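Local atomic coordinates of poly-beta-1,6-N-acetyl-D-glucosamine N-deacetylase (Aggregatibacter actinomycetemcomitans, PDB entry 4U10), a protein that probably removes acetyl groups from poly-beta-1,6-N-acetyl-D-glucosamine, being the zinc-binding polysaccharide deacetylase domain of a longer hydrolase. Residues D2-L7 against I236-G241; N47-Q52 against T63-A68; G225-F230 against G241-G246. All blocks are in the same frame, centred on the assembly; numbering follows the deposited sequence.

Contact 1 of 3, residues D2-L7 against I236-G241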
ATOM      1  N   ASP A   2       7.800  -8.383  20.620  1.00 47.50           N
ATOM      2  CA  ASP A   2       8.404  -8.616  19.312  1.00 47.97           C
ATOM      3  C   ASP A   2       7.346  -8.695  18.151  1.00 40.35           C
ATOM      4  O   ASP A   2       7.685  -9.034  17.024  1.00 38.69           O
ATOM      5  CB  ASP A   2       9.253  -9.900  19.360  1.00 49.34           C
ATOM      6  CG  ASP A   2       8.440 -11.119  19.780  1.00 54.08           C
ATOM      7  OD1 ASP A   2       7.364 -10.904  20.371  1.00 55.22           O
ATOM      8  OD2 ASP A   2       8.857 -12.275  19.523  1.00 64.43           O
ATOM      9  N   ARG A   3       6.088  -8.393  18.430  1.00 34.79           N
ATOM     10  CA  ARG A   3       5.008  -8.607  17.473  1.00 33.22           C
ATOM     11  C   ARG A   3       4.464  -7.242  17.082  1.00 28.93           C
ATOM     12  O   ARG A   3       4.504  -6.296  17.882  1.00 24.23           O
ATOM     13  CB  ARG A   3       3.852  -9.384  18.092  1.00 35.78           C
ATOM     14  CG  ARG A   3       4.232 -10.444  19.089  1.00 44.76           C
ATOM     15  CD  ARG A   3       4.831 -11.673  18.433  1.00 52.24           C
ATOM     16  NE  ARG A   3       4.331 -12.891  19.053  1.00 60.13           N
ATOM     17  CZ  ARG A   3       3.064 -13.286  18.976  1.00 65.70           C
ATOM     18  NH1 ARG A   3       2.172 -12.559  18.318  1.00 72.23           N
ATOM     19  NH2 ARG A   3       2.679 -14.408  19.560  1.00 73.13           N
ATOM     20  N   TYR A   4       3.900  -7.162  15.884  1.00 23.28           N
ATOM     21  CA  TYR A   4       3.104  -6.006  15.472  1.00 21.64           C
ATOM     22  C   TYR A   4       2.021  -6.422  14.456  1.00 21.43           C
ATOM     23  O   TYR A   4       2.191  -7.436  13.712  1.00 20.41           O
ATOM     24  CB  TYR A   4       4.017  -4.892  14.933  1.00 21.37           C
ATOM     25  CG  TYR A   4       4.701  -5.218  13.625  1.00 21.19           C
ATOM     26  CD1 TYR A   4       5.923  -5.914  13.605  1.00 20.78           C
ATOM     27  CD2 TYR A   4       4.097  -4.898  12.422  1.00 18.61           C
ATOM     28  CE1 TYR A   4       6.538  -6.234  12.407  1.00 21.05           C
ATOM     29  CE2 TYR A   4       4.717  -5.171  11.221  1.00 19.30           C
ATOM     30  CZ  TYR A   4       5.923  -5.854  11.215  1.00 19.19           C
ATOM     31  OH  TYR A   4       6.528  -6.134  10.058  1.00 18.20           O
ATOM     32  N   GLY A   5       0.922  -5.651  14.471  1.00 17.52           N
ATOM     33  CA  GLY A   5      -0.163  -5.797  13.535  1.00 18.00           C
ATOM     34  C   GLY A   5      -0.110  -4.665  12.508  1.00 16.55           C
ATOM     35  O   GLY A   5       0.467  -3.637  12.754  1.00 17.84           O
ATOM     36  N   VAL A   6      -0.753  -4.859  11.373  1.00 15.66           N
ATOM     37  CA  VAL A   6      -0.772  -3.869  10.318  1.00 14.87           C
ATOM     38  C   VAL A   6      -2.180  -3.673   9.793  1.00 14.32           C
ATOM     39  O   VAL A   6      -2.833  -4.648   9.472  1.00 16.34           O
ATOM     40  CB  VAL A   6       0.190  -4.219   9.149  1.00 13.95           C
ATOM     41  CG1 VAL A   6       0.207  -3.056   8.154  1.00 14.22           C
ATOM     42  CG2 VAL A   6       1.620  -4.477   9.640  1.00 13.85           C
ATOM     43  N   LEU A   7      -2.644  -2.430   9.662  1.00 14.32           N
ATOM     44  CA  LEU A   7      -3.937  -2.177   9.029  1.00 14.36           C
ATOM     45  C   LEU A   7      -3.786  -1.639   7.609  1.00 14.71           C
ATOM     46  O   LEU A   7      -2.971  -0.747   7.356  1.00 14.59           O
ATOM     47  CB  LEU A   7      -4.775  -1.219   9.819  1.00 14.67           C
ATOM     48  CG  LEU A   7      -4.995  -1.441  11.352  1.00 15.59           C
ATOM     49  CD1 LEU A   7      -6.002  -0.428  11.932  1.00 14.74           C
ATOM     50  CD2 LEU A   7      -5.439  -2.879  11.602  1.00 16.50           C
ATOM     51  N   ILE A 236      -1.277 -13.056   9.995  1.00 36.19           N
ATOM     52  CA  ILE A 236      -1.920 -12.098  10.907  1.00 39.49           C
ATOM     53  C   ILE A 236      -0.906 -11.455  11.839  1.00 39.96           C
ATOM     54  O   ILE A 236      -0.879 -10.222  11.974  1.00 37.01           O
ATOM     55  CB  ILE A 236      -3.070 -12.721  11.739  1.00 45.64           C
ATOM     56  CG1 ILE A 236      -4.185 -13.311  10.836  1.00 48.99           C
ATOM     57  CG2 ILE A 236      -3.625 -11.723  12.752  1.00 44.44           C
ATOM     58  CD1 ILE A 236      -4.954 -12.364   9.928  1.00 53.22           C
ATOM     59  N   ILE A 237      -0.071 -12.284  12.461  1.00 36.34           N
ATOM     60  CA  ILE A 237       0.957 -11.782  13.349  1.00 35.70           C
ATOM     61  C   ILE A 237       2.319 -11.636  12.621  1.00 33.93           C
ATOM     62  O   ILE A 237       2.757 -12.496  11.835  1.00 29.69           O
ATOM     63  CB  ILE A 237       1.062 -12.629  14.646  1.00 38.79           C
ATOM     64  CG1 ILE A 237       2.050 -13.767  14.479  1.00 39.52           C
ATOM     65  CG2 ILE A 237      -0.316 -13.133  15.088  1.00 40.43           C
ATOM     66  CD1 ILE A 237       3.481 -13.342  14.782  1.00 39.14           C
ATOM     67  N   ASN A 238       2.991 -10.525  12.887  1.00 26.00           N
ATOM     68  CA  ASN A 238       4.245 -10.251  12.271  1.00 24.50           C
ATOM     69  C   ASN A 238       5.236 -10.154  13.411  1.00 27.24           C
ATOM     70  O   ASN A 238       4.891  -9.599  14.438  1.00 28.39           O
ATOM     71  CB  ASN A 238       4.135  -8.924  11.507  1.00 22.62           C
ATOM     72  CG  ASN A 238       3.008  -8.927  10.471  1.00 21.91           C
ATOM     73  OD1 ASN A 238       3.003  -9.758   9.591  1.00 20.91           O
ATOM     74  ND2 ASN A 238       2.085  -7.994  10.567  1.00 18.94           N
ATOM     75  N   LYS A 239       6.431 -10.724  13.272  1.00 28.49           N
ATOM     76  CA  LYS A 239       7.463 -10.601  14.302  1.00 27.64           C
ATOM     77  C   LYS A 239       8.484  -9.652  13.767  1.00 25.39           C
ATOM     78  O   LYS A 239       8.671  -9.538  12.579  1.00 20.03           O
ATOM     79  CB  LYS A 239       8.150 -11.944  14.575  1.00 33.63           C
ATOM     80  CG  LYS A 239       7.261 -12.968  15.244  1.00 40.28           C
ATOM     81  CD  LYS A 239       8.048 -14.045  16.006  1.00 46.43           C
ATOM     82  CE  LYS A 239       7.297 -14.463  17.273  1.00 52.00           C
ATOM     83  NZ  LYS A 239       5.858 -14.781  16.998  1.00 55.37           N
ATOM     84  N   ILE A 240       9.172  -8.974  14.667  1.00 27.05           N
ATOM     85  CA  ILE A 240      10.282  -8.144  14.313  1.00 27.61           C
ATOM     86  C   ILE A 240      11.228  -8.975  13.480  1.00 26.15           C
ATOM     87  O   ILE A 240      11.590 -10.077  13.890  1.00 28.37           O
ATOM     88  CB  ILE A 240      11.043  -7.624  15.568  1.00 29.15           C
ATOM     89  CG1 ILE A 240      10.121  -6.824  16.498  1.00 30.91           C
ATOM     90  CG2 ILE A 240      12.186  -6.749  15.154  1.00 29.74           C
ATOM     91  CD1 ILE A 240       9.050  -6.021  15.821  1.00 33.50           C
ATOM     92  N   GLY A 241      11.606  -8.453  12.324  1.00 25.61           N
ATOM     93  CA  GLY A 241      12.485  -9.122  11.397  1.00 25.55           C
ATOM     94  C   GLY A 241      11.805  -9.812  10.229  1.00 24.00           C
ATOM     95  O   GLY A 241      12.489 -10.111   9.253  1.00 25.87           O
TER
HETATM   96  O   HOH W   1      -1.097  -7.722  10.860  1.00 20.08           O
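Arg3 and Tyr4 pair with Lys239 and Asn238 in a short antiparallel beta ladder that lays strand 238-239 against the start of strand 3-13, on the main sheet of the deacetylase domain. The ladder is held by Tyr4 N to Asn238 O (3.0 Å) and the longer Asn238 N to Tyr4 O (3.3 Å); Ile240 N to Asp2 O (2.8 Å) extends it. Tyr4 and Asn238 form the hydrogen-bonded pair, and their side chains share a buried face. With CG set between its own backbone N and carbonyl carbon (chi1 68°), the Tyr4 ring leans over the neighbouring strand, and Asn238 CB sits over one ring face, 3.7 Å from the centroid, in a CH-pi contact. Asn238 ND2 turns back to Tyr4 O at 3.2 Å, bent at the hydrogen (135°), giving that carbonyl a second donor; Asn238 OD1 accepts from Gly246 N. A water bridges Val6 N and Ile236 O where the two chains part. The other face carries Arg3 and Lys239, which run alongside each other with Arg3 NE only 3.2 Å from Lys239 NZ. Asp2 OD1 makes a long salt bridge to Arg3 NE (3.9 Å), and Asp2 OD2 lies 4.7 Å from Lys239 NZ. One face thus buries an Asn238 amide bonded at both ends; on the other, two cations lie near one carboxylate, which probably eases their repulsion.

Contact 2 of 3, residues N47-Q52 against T63-A68; sequences NVVSWQ and TLPEKA
Pro65 and Val49 slide past one another in opposite directions, the valine's CG1 reaching the proline ring at CG (3.7 Å) and equally at CD. Val49 CG1 stands anti to its carbonyl carbon (chi1 -58°), which aims that methyl at the loop; the same methyl also approaches Ala68 CB at 4.1 Å. Asn47 comes at the proline obliquely from beside the valine, its CB 3.6 Å from Pro65 CG, so one ring carbon is touched by both side chains. Beyond these apolar contacts the backbones join. Asn47 N donates to Lys67 O (3.0 Å, 156° at the hydrogen), but it comes from above the carbonyl plane, 42° out of it, rather than on a lone pair. One step on, Ala68 CA leans on Asn47 O at 3.2 Å in a CA-H...O contact, and Asn47 and Ala68 make the parallel bridge. Val49 also packs on Ile54 of helix 51-58 and on Val70 of strand 68-75, placing it between helix and sheet. Ser50, at the N-cap, starts that helix. Strand 47-48, helix 51-58 and strand 68-75 therefore form a right-handed beta-alpha-beta crossover, the alternating unit of the deacetylase domain's barrel-like fold, with Pro65 on the loop leading in and Ala68 opening the second strand.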
ATOM      1  N   ASN A  47      -0.413   0.933  20.314  1.00 21.77           N
ATOM      2  CA  ASN A  47       0.530   1.991  20.053  1.00 19.13           C
ATOM      3  C   ASN A  47       0.865   1.939  18.565  1.00 18.83           C
ATOM      4  O   ASN A  47       1.486   0.989  18.109  1.00 16.30           O
ATOM      5  CB  ASN A  47       1.778   1.731  20.880  1.00 18.42           C
ATOM      6  CG  ASN A  47       1.505   1.898  22.384  1.00 19.64           C
ATOM      7  OD1 ASN A  47       1.622   0.969  23.210  1.00 22.59           O
ATOM      8  ND2 ASN A  47       1.144   3.043  22.715  1.00 16.70           N
ATOM      9  N   VAL A  48       0.481   2.976  17.843  1.00 18.11           N
ATOM     10  CA  VAL A  48       0.898   3.211  16.446  1.00 17.36           C
ATOM     11  C   VAL A  48       2.354   3.583  16.341  1.00 17.45           C
ATOM     12  O   VAL A  48       2.819   4.596  16.858  1.00 16.40           O
ATOM     13  CB  VAL A  48      -0.017   4.219  15.731  1.00 16.72           C
ATOM     14  CG1 VAL A  48       0.445   4.469  14.290  1.00 16.64           C
ATOM     15  CG2 VAL A  48      -1.434   3.671  15.733  1.00 15.79           C
ATOM     16  N   VAL A  49       3.090   2.748  15.658  1.00 15.72           N
ATOM     17  CA  VAL A  49       4.509   2.965  15.482  1.00 17.35           C
ATOM     18  C   VAL A  49       4.816   3.175  13.995  1.00 17.75           C
ATOM     19  O   VAL A  49       4.071   2.762  13.125  1.00 16.05           O
ATOM     20  CB  VAL A  49       5.313   1.760  15.992  1.00 17.97           C
ATOM     21  CG1 VAL A  49       4.988   1.520  17.481  1.00 18.44           C
ATOM     22  CG2 VAL A  49       5.029   0.553  15.119  1.00 19.73           C
ATOM     23  N   SER A  50       5.925   3.828  13.710  1.00 18.25           N
ATOM     24  CA  SER A  50       6.338   4.061  12.341  1.00 18.80           C
ATOM     25  C   SER A  50       7.125   2.858  11.848  1.00 19.05           C
ATOM     26  O   SER A  50       7.629   2.031  12.644  1.00 17.38           O
ATOM     27  CB  SER A  50       7.252   5.284  12.304  1.00 21.37           C
ATOM     28  OG  SER A  50       8.463   5.041  13.034  1.00 20.43           O
ATOM     29  N   TRP A  51       7.245   2.753  10.524  1.00 17.74           N
ATOM     30  CA  TRP A  51       8.043   1.725   9.950  1.00 17.02           C
ATOM     31  C   TRP A  51       9.475   1.827  10.459  1.00 16.82           C
ATOM     32  O   TRP A  51      10.127   0.801  10.704  1.00 17.08           O
ATOM     33  CB  TRP A  51       7.953   1.728   8.415  1.00 17.16           C
ATOM     34  CG  TRP A  51       8.592   0.543   7.832  1.00 15.99           C
ATOM     35  CD1 TRP A  51       9.692   0.558   7.086  1.00 15.51           C
ATOM     36  CD2 TRP A  51       8.221  -0.852   7.987  1.00 16.17           C
ATOM     37  NE1 TRP A  51      10.052  -0.710   6.754  1.00 16.52           N
ATOM     38  CE2 TRP A  51       9.155  -1.597   7.276  1.00 15.56           C
ATOM     39  CE3 TRP A  51       7.177  -1.530   8.629  1.00 16.71           C
ATOM     40  CZ2 TRP A  51       9.104  -2.993   7.190  1.00 15.53           C
ATOM     41  CZ3 TRP A  51       7.152  -2.879   8.576  1.00 15.72           C
ATOM     42  CH2 TRP A  51       8.117  -3.610   7.851  1.00 14.89           C
ATOM     43  N   GLN A  52       9.975   3.036  10.581  1.00 16.94           N
ATOM     44  CA  GLN A  52      11.344   3.230  11.113  1.00 18.37           C
ATOM     45  C   GLN A  52      11.560   2.539  12.497  1.00 20.39           C
ATOM     46  O   GLN A  52      12.633   1.931  12.748  1.00 21.37           O
ATOM     47  CB  GLN A  52      11.674   4.705  11.112  1.00 19.35           C
ATOM     48  CG  GLN A  52      13.126   5.018  11.335  1.00 20.86           C
ATOM     49  CD  GLN A  52      14.065   4.346  10.363  1.00 22.17           C
ATOM     50  OE1 GLN A  52      14.082   4.653   9.181  1.00 22.20           O
ATOM     51  NE2 GLN A  52      14.932   3.529  10.877  1.00 23.53           N
ATOM     52  N   THR A  63      13.501  -0.660  21.239  1.00 25.45           N
ATOM     53  CA  THR A  63      12.484  -1.704  21.303  1.00 24.93           C
ATOM     54  C   THR A  63      11.134  -1.080  20.988  1.00 24.45           C
ATOM     55  O   THR A  63      10.941   0.085  21.205  1.00 27.20           O
ATOM     56  CB  THR A  63      12.422  -2.369  22.703  1.00 24.89           C
ATOM     57  OG1 THR A  63      12.306  -1.338  23.659  1.00 27.01           O
ATOM     58  CG2 THR A  63      13.696  -3.126  22.989  1.00 25.45           C
ATOM     59  N   LEU A  64      10.203  -1.885  20.504  1.00 27.25           N
ATOM     60  CA  LEU A  64       8.829  -1.451  20.295  1.00 30.47           C
ATOM     61  C   LEU A  64       7.990  -1.403  21.572  1.00 33.15           C
ATOM     62  O   LEU A  64       8.204  -2.190  22.491  1.00 27.50           O
ATOM     63  CB  LEU A  64       8.110  -2.408  19.351  1.00 31.60           C
ATOM     64  CG  LEU A  64       8.566  -2.425  17.886  1.00 31.00           C
ATOM     65  CD1 LEU A  64       7.449  -3.094  17.142  1.00 33.63           C
ATOM     66  CD2 LEU A  64       8.846  -1.035  17.305  1.00 31.02           C
ATOM     67  N   PRO A  65       6.966  -0.525  21.588  1.00 30.60           N
ATOM     68  CA  PRO A  65       6.036  -0.568  22.715  1.00 30.42           C
ATOM     69  C   PRO A  65       5.157  -1.784  22.608  1.00 31.42           C
ATOM     70  O   PRO A  65       5.234  -2.530  21.598  1.00 29.56           O
ATOM     71  CB  PRO A  65       5.234   0.735  22.563  1.00 29.01           C
ATOM     72  CG  PRO A  65       5.278   0.997  21.084  1.00 30.83           C
ATOM     73  CD  PRO A  65       6.665   0.575  20.658  1.00 29.46           C
ATOM     74  N   GLU A  66       4.346  -2.002  23.642  1.00 33.17           N
ATOM     75  CA  GLU A  66       3.326  -3.051  23.622  1.00 35.15           C
ATOM     76  C   GLU A  66       2.298  -2.779  22.526  1.00 26.23           C
ATOM     77  O   GLU A  66       2.080  -1.628  22.126  1.00 26.71           O
ATOM     78  CB  GLU A  66       2.596  -3.178  24.984  1.00 38.90           C
ATOM     79  CG  GLU A  66       3.198  -4.219  25.935  1.00 47.84           C
ATOM     80  CD  GLU A  66       2.943  -5.688  25.553  1.00 54.63           C
ATOM     81  OE1 GLU A  66       2.154  -5.980  24.613  1.00 68.75           O
ATOM     82  OE2 GLU A  66       3.553  -6.571  26.204  1.00 55.36           O
ATOM     83  N   LYS A  67       1.719  -3.853  22.035  1.00 23.06           N
ATOM     84  CA  LYS A  67       0.581  -3.812  21.133  1.00 25.95           C
ATOM     85  C   LYS A  67       0.866  -2.812  19.976  1.00 24.11           C
ATOM     86  O   LYS A  67       0.053  -1.933  19.671  1.00 21.24           O
ATOM     87  CB  LYS A  67      -0.702  -3.448  21.902  1.00 30.99           C
ATOM     88  CG  LYS A  67      -0.864  -4.197  23.240  1.00 35.29           C
ATOM     89  CD  LYS A  67      -2.149  -3.798  23.950  1.00 41.61           C
ATOM     90  CE  LYS A  67      -3.344  -4.592  23.447  1.00 45.40           C
ATOM     91  NZ  LYS A  67      -3.365  -5.934  24.110  1.00 49.12           N
ATOM     92  N   ALA A  68       2.039  -2.968  19.380  1.00 21.24           N
ATOM     93  CA  ALA A  68       2.490  -2.096  18.274  1.00 22.51           C
ATOM     94  C   ALA A  68       1.597  -2.338  17.059  1.00 20.53           C
ATOM     95  O   ALA A  68       1.178  -3.460  16.798  1.00 18.70           O
ATOM     96  CB  ALA A  68       3.956  -2.378  17.940  1.00 24.57           C
TER

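Contact 3 of 3, residues G225-F230 against G241-G246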
ATOM      1  N   GLY A 225      15.640  -3.881  -3.572  1.00 19.87           N
ATOM      2  CA  GLY A 225      15.755  -3.409  -2.198  1.00 21.26           C
ATOM      3  C   GLY A 225      14.510  -3.523  -1.366  1.00 25.73           C
ATOM      4  O   GLY A 225      14.414  -2.882  -0.328  1.00 25.57           O
HETATM    5  N   MSE A 226      13.534  -4.326  -1.803  1.00 23.04           N
HETATM    6  CA  MSE A 226      12.289  -4.446  -1.071  1.00 23.08           C
HETATM    7  C   MSE A 226      12.121  -5.887  -0.681  1.00 24.28           C
HETATM    8  O   MSE A 226      11.431  -6.692  -1.395  1.00 23.81           O
HETATM    9  CB  MSE A 226      11.191  -3.890  -1.944  1.00 21.90           C
HETATM   10  CG  MSE A 226      11.544  -2.464  -2.331  1.00 22.67           C
HETATM   11 SE   MSE A 226      10.133  -1.790  -3.533  1.00 24.58          SE
HETATM   12  CE  MSE A 226      10.824  -1.885  -5.266  1.00 19.58           C
ATOM     13  N   THR A 227      12.772  -6.232   0.438  1.00 21.70           N
ATOM     14  CA  THR A 227      12.709  -7.564   1.016  1.00 24.86           C
ATOM     15  C   THR A 227      11.513  -7.663   1.964  1.00 22.60           C
ATOM     16  O   THR A 227      10.940  -8.717   2.115  1.00 24.36           O
ATOM     17  CB  THR A 227      14.046  -7.893   1.759  1.00 25.94           C
ATOM     18  OG1 THR A 227      15.056  -8.060   0.782  1.00 33.78           O
ATOM     19  CG2 THR A 227      13.955  -9.161   2.515  1.00 27.08           C
ATOM     20  N   HIS A 228      11.139  -6.541   2.584  1.00 21.47           N
ATOM     21  CA  HIS A 228       9.857  -6.437   3.281  1.00 20.96           C
ATOM     22  C   HIS A 228       8.712  -6.204   2.300  1.00 16.57           C
ATOM     23  O   HIS A 228       8.721  -5.271   1.507  1.00 17.13           O
ATOM     24  CB  HIS A 228       9.911  -5.347   4.343  1.00 20.00           C
ATOM     25  CG  HIS A 228      10.931  -5.621   5.392  1.00 21.32           C
ATOM     26  ND1 HIS A 228      10.715  -6.507   6.429  1.00 25.94           N
ATOM     27  CD2 HIS A 228      12.180  -5.152   5.551  1.00 21.24           C
ATOM     28  CE1 HIS A 228      11.815  -6.587   7.156  1.00 24.84           C
ATOM     29  NE2 HIS A 228      12.710  -5.761   6.648  1.00 20.38           N
ATOM     30  N   HIS A 229       7.718  -7.053   2.372  1.00 15.90           N
ATOM     31  CA  HIS A 229       6.556  -6.930   1.511  1.00 15.51           C
ATOM     32  C   HIS A 229       5.257  -7.023   2.294  1.00 15.12           C
ATOM     33  O   HIS A 229       5.085  -7.865   3.191  1.00 17.08           O
ATOM     34  CB  HIS A 229       6.681  -7.913   0.315  1.00 15.28           C
ATOM     35  CG  HIS A 229       6.763  -9.352   0.695  1.00 15.40           C
ATOM     36  ND1 HIS A 229       5.659 -10.167   0.763  1.00 15.95           N
ATOM     37  CD2 HIS A 229       7.827 -10.135   0.985  1.00 14.46           C
ATOM     38  CE1 HIS A 229       6.029 -11.393   1.080  1.00 15.14           C
ATOM     39  NE2 HIS A 229       7.337 -11.389   1.255  1.00 15.35           N
ATOM     40  N   PHE A 230       4.301  -6.182   1.938  1.00 15.01           N
ATOM     41  CA  PHE A 230       3.005  -6.128   2.614  1.00 13.73           C
ATOM     42  C   PHE A 230       1.944  -6.872   1.780  1.00 15.13           C
ATOM     43  O   PHE A 230       1.573  -6.420   0.688  1.00 13.30           O
ATOM     44  CB  PHE A 230       2.554  -4.670   2.763  1.00 13.72           C
ATOM     45  CG  PHE A 230       3.235  -3.862   3.882  1.00 13.96           C
ATOM     46  CD1 PHE A 230       4.390  -4.259   4.523  1.00 14.86           C
ATOM     47  CD2 PHE A 230       2.692  -2.602   4.230  1.00 15.37           C
ATOM     48  CE1 PHE A 230       4.978  -3.415   5.518  1.00 15.04           C
ATOM     49  CE2 PHE A 230       3.243  -1.829   5.210  1.00 13.84           C
ATOM     50  CZ  PHE A 230       4.369  -2.244   5.840  1.00 14.21           C
ATOM     51  N   GLY A 241      11.606  -8.453  12.324  1.00 25.61           N
ATOM     52  CA  GLY A 241      12.485  -9.122  11.397  1.00 25.55           C
ATOM     53  C   GLY A 241      11.805  -9.812  10.229  1.00 24.00           C
ATOM     54  O   GLY A 241      12.489 -10.111   9.253  1.00 25.87           O
ATOM     55  N   ASP A 242      10.502 -10.105  10.325  1.00 26.00           N
ATOM     56  CA  ASP A 242       9.757 -10.786   9.236  1.00 24.64           C
ATOM     57  C   ASP A 242       9.850  -9.992   7.945  1.00 25.63           C
ATOM     58  O   ASP A 242       9.775  -8.764   7.972  1.00 24.25           O
ATOM     59  CB  ASP A 242       8.289 -10.978   9.599  1.00 26.88           C
ATOM     60  CG  ASP A 242       8.086 -12.096  10.620  1.00 26.68           C
ATOM     61  OD1 ASP A 242       9.082 -12.766  10.975  1.00 25.39           O
ATOM     62  OD2 ASP A 242       6.949 -12.287  11.060  1.00 24.86           O
ATOM     63  N   ARG A 243      10.067 -10.704   6.845  1.00 23.60           N
ATOM     64  CA  ARG A 243      10.019 -10.167   5.498  1.00 26.37           C
ATOM     65  C   ARG A 243       8.574 -10.069   4.996  1.00 25.17           C
ATOM     66  O   ARG A 243       8.158  -9.046   4.440  1.00 23.02           O
ATOM     67  CB  ARG A 243      10.810 -11.081   4.565  1.00 29.58           C
ATOM     68  CG  ARG A 243      12.303 -11.157   4.882  1.00 36.82           C
ATOM     69  CD  ARG A 243      12.904 -12.462   4.290  1.00 43.00           C
ATOM     70  NE  ARG A 243      14.346 -12.398   3.995  1.00 49.72           N
ATOM     71  CZ  ARG A 243      15.325 -12.235   4.893  1.00 51.98           C
ATOM     72  NH1 ARG A 243      15.082 -12.099   6.209  1.00 49.95           N
ATOM     73  NH2 ARG A 243      16.581 -12.197   4.455  1.00 55.54           N
ATOM     74  N   TYR A 244       7.813 -11.134   5.231  1.00 25.93           N
ATOM     75  CA  TYR A 244       6.387 -11.261   4.802  1.00 26.63           C
ATOM     76  C   TYR A 244       5.490 -10.637   5.857  1.00 25.01           C
ATOM     77  O   TYR A 244       5.381 -11.169   6.964  1.00 24.38           O
ATOM     78  CB  TYR A 244       6.062 -12.759   4.642  1.00 28.01           C
ATOM     79  CG  TYR A 244       4.638 -13.200   4.319  1.00 31.25           C
ATOM     80  CD1 TYR A 244       3.631 -12.309   3.910  1.00 36.90           C
ATOM     81  CD2 TYR A 244       4.319 -14.538   4.384  1.00 38.96           C
ATOM     82  CE1 TYR A 244       2.352 -12.772   3.630  1.00 34.38           C
ATOM     83  CE2 TYR A 244       3.061 -15.012   4.085  1.00 40.77           C
ATOM     84  CZ  TYR A 244       2.081 -14.137   3.708  1.00 39.77           C
ATOM     85  OH  TYR A 244       0.846 -14.683   3.413  1.00 43.57           O
ATOM     86  N   VAL A 245       4.853  -9.522   5.532  1.00 19.88           N
ATOM     87  CA  VAL A 245       4.077  -8.788   6.525  1.00 19.71           C
ATOM     88  C   VAL A 245       2.612  -8.900   6.149  1.00 18.27           C
ATOM     89  O   VAL A 245       2.267  -8.593   5.039  1.00 18.35           O
ATOM     90  CB  VAL A 245       4.471  -7.328   6.486  1.00 21.21           C
ATOM     91  CG1 VAL A 245       3.549  -6.540   7.422  1.00 23.73           C
ATOM     92  CG2 VAL A 245       5.931  -7.170   6.858  1.00 20.90           C
ATOM     93  N   GLY A 246       1.765  -9.421   7.017  1.00 16.82           N
ATOM     94  CA  GLY A 246       0.320  -9.445   6.791  1.00 16.87           C
ATOM     95  C   GLY A 246      -0.410  -8.239   7.308  1.00 17.00           C
ATOM     96  O   GLY A 246       0.041  -7.535   8.229  1.00 17.18           O
TER
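Strands 228-230 and 244-245 run parallel as neighbours in a small three-stranded sheet, with 244-245 at one edge and 205-207 on the far side of 228-230. His229 N donates to Arg243 O (2.9 Å, 168° at the hydrogen), and Val245 N returns the bond to His229 O at 2.9 Å, so the backbone of His229 is gripped through both N and O. Its imidazole lies against the edge strand: Tyr244 CA sits over one ring face, 3.9 Å from the centroid. The His229 and Tyr244 rings are offset, with planes only 11° apart but little stacking between them. On the opposite face of the sheet Phe230 and Val245 lie side by side, CD1 of the ring 3.6 Å from Val245 CB; Trp51 meets this phenylalanine edge-to-face. One residue earlier, His228 ND1 points at Asp242 O within the imidazole plane, but the bond is weak, 2.9 Å long and only 122° at the hydrogen. Thr227 CG2 packs on Arg243 CG at 3.5 Å, the two side chains running the same way. Phe230 is about 8 Å from a bound zinc, between side chain and ion. Two short backbone bonds, then, hold His229 through N and O and carry the register, while the aromatic side chains add mainly nonpolar contact on the two faces and the imidazole bond of His228 stays weak and bent.

In the fold
From the N terminus, residues 2-7 enter the main sheet at once but wait until 236-241 for contact 1, which closes a loop of well over two hundred residues. Contact 2 lies within that loop, a local closure round helix 51-58; it meets contact 1 where Gly5 N approaches Ala68 O and Ile240 packs on Leu64. Contact 3 opens later, at 225-230, and closes at 241-246, so it crosses contact 1, sharing Gly241 with it. Tyr4 and Val6 packing on Val245 tie these two together. Trp51 reaches from contact 2 to His228 and Phe230, so the small parallel sheet, helix 51-58 and the main sheet become one packed region.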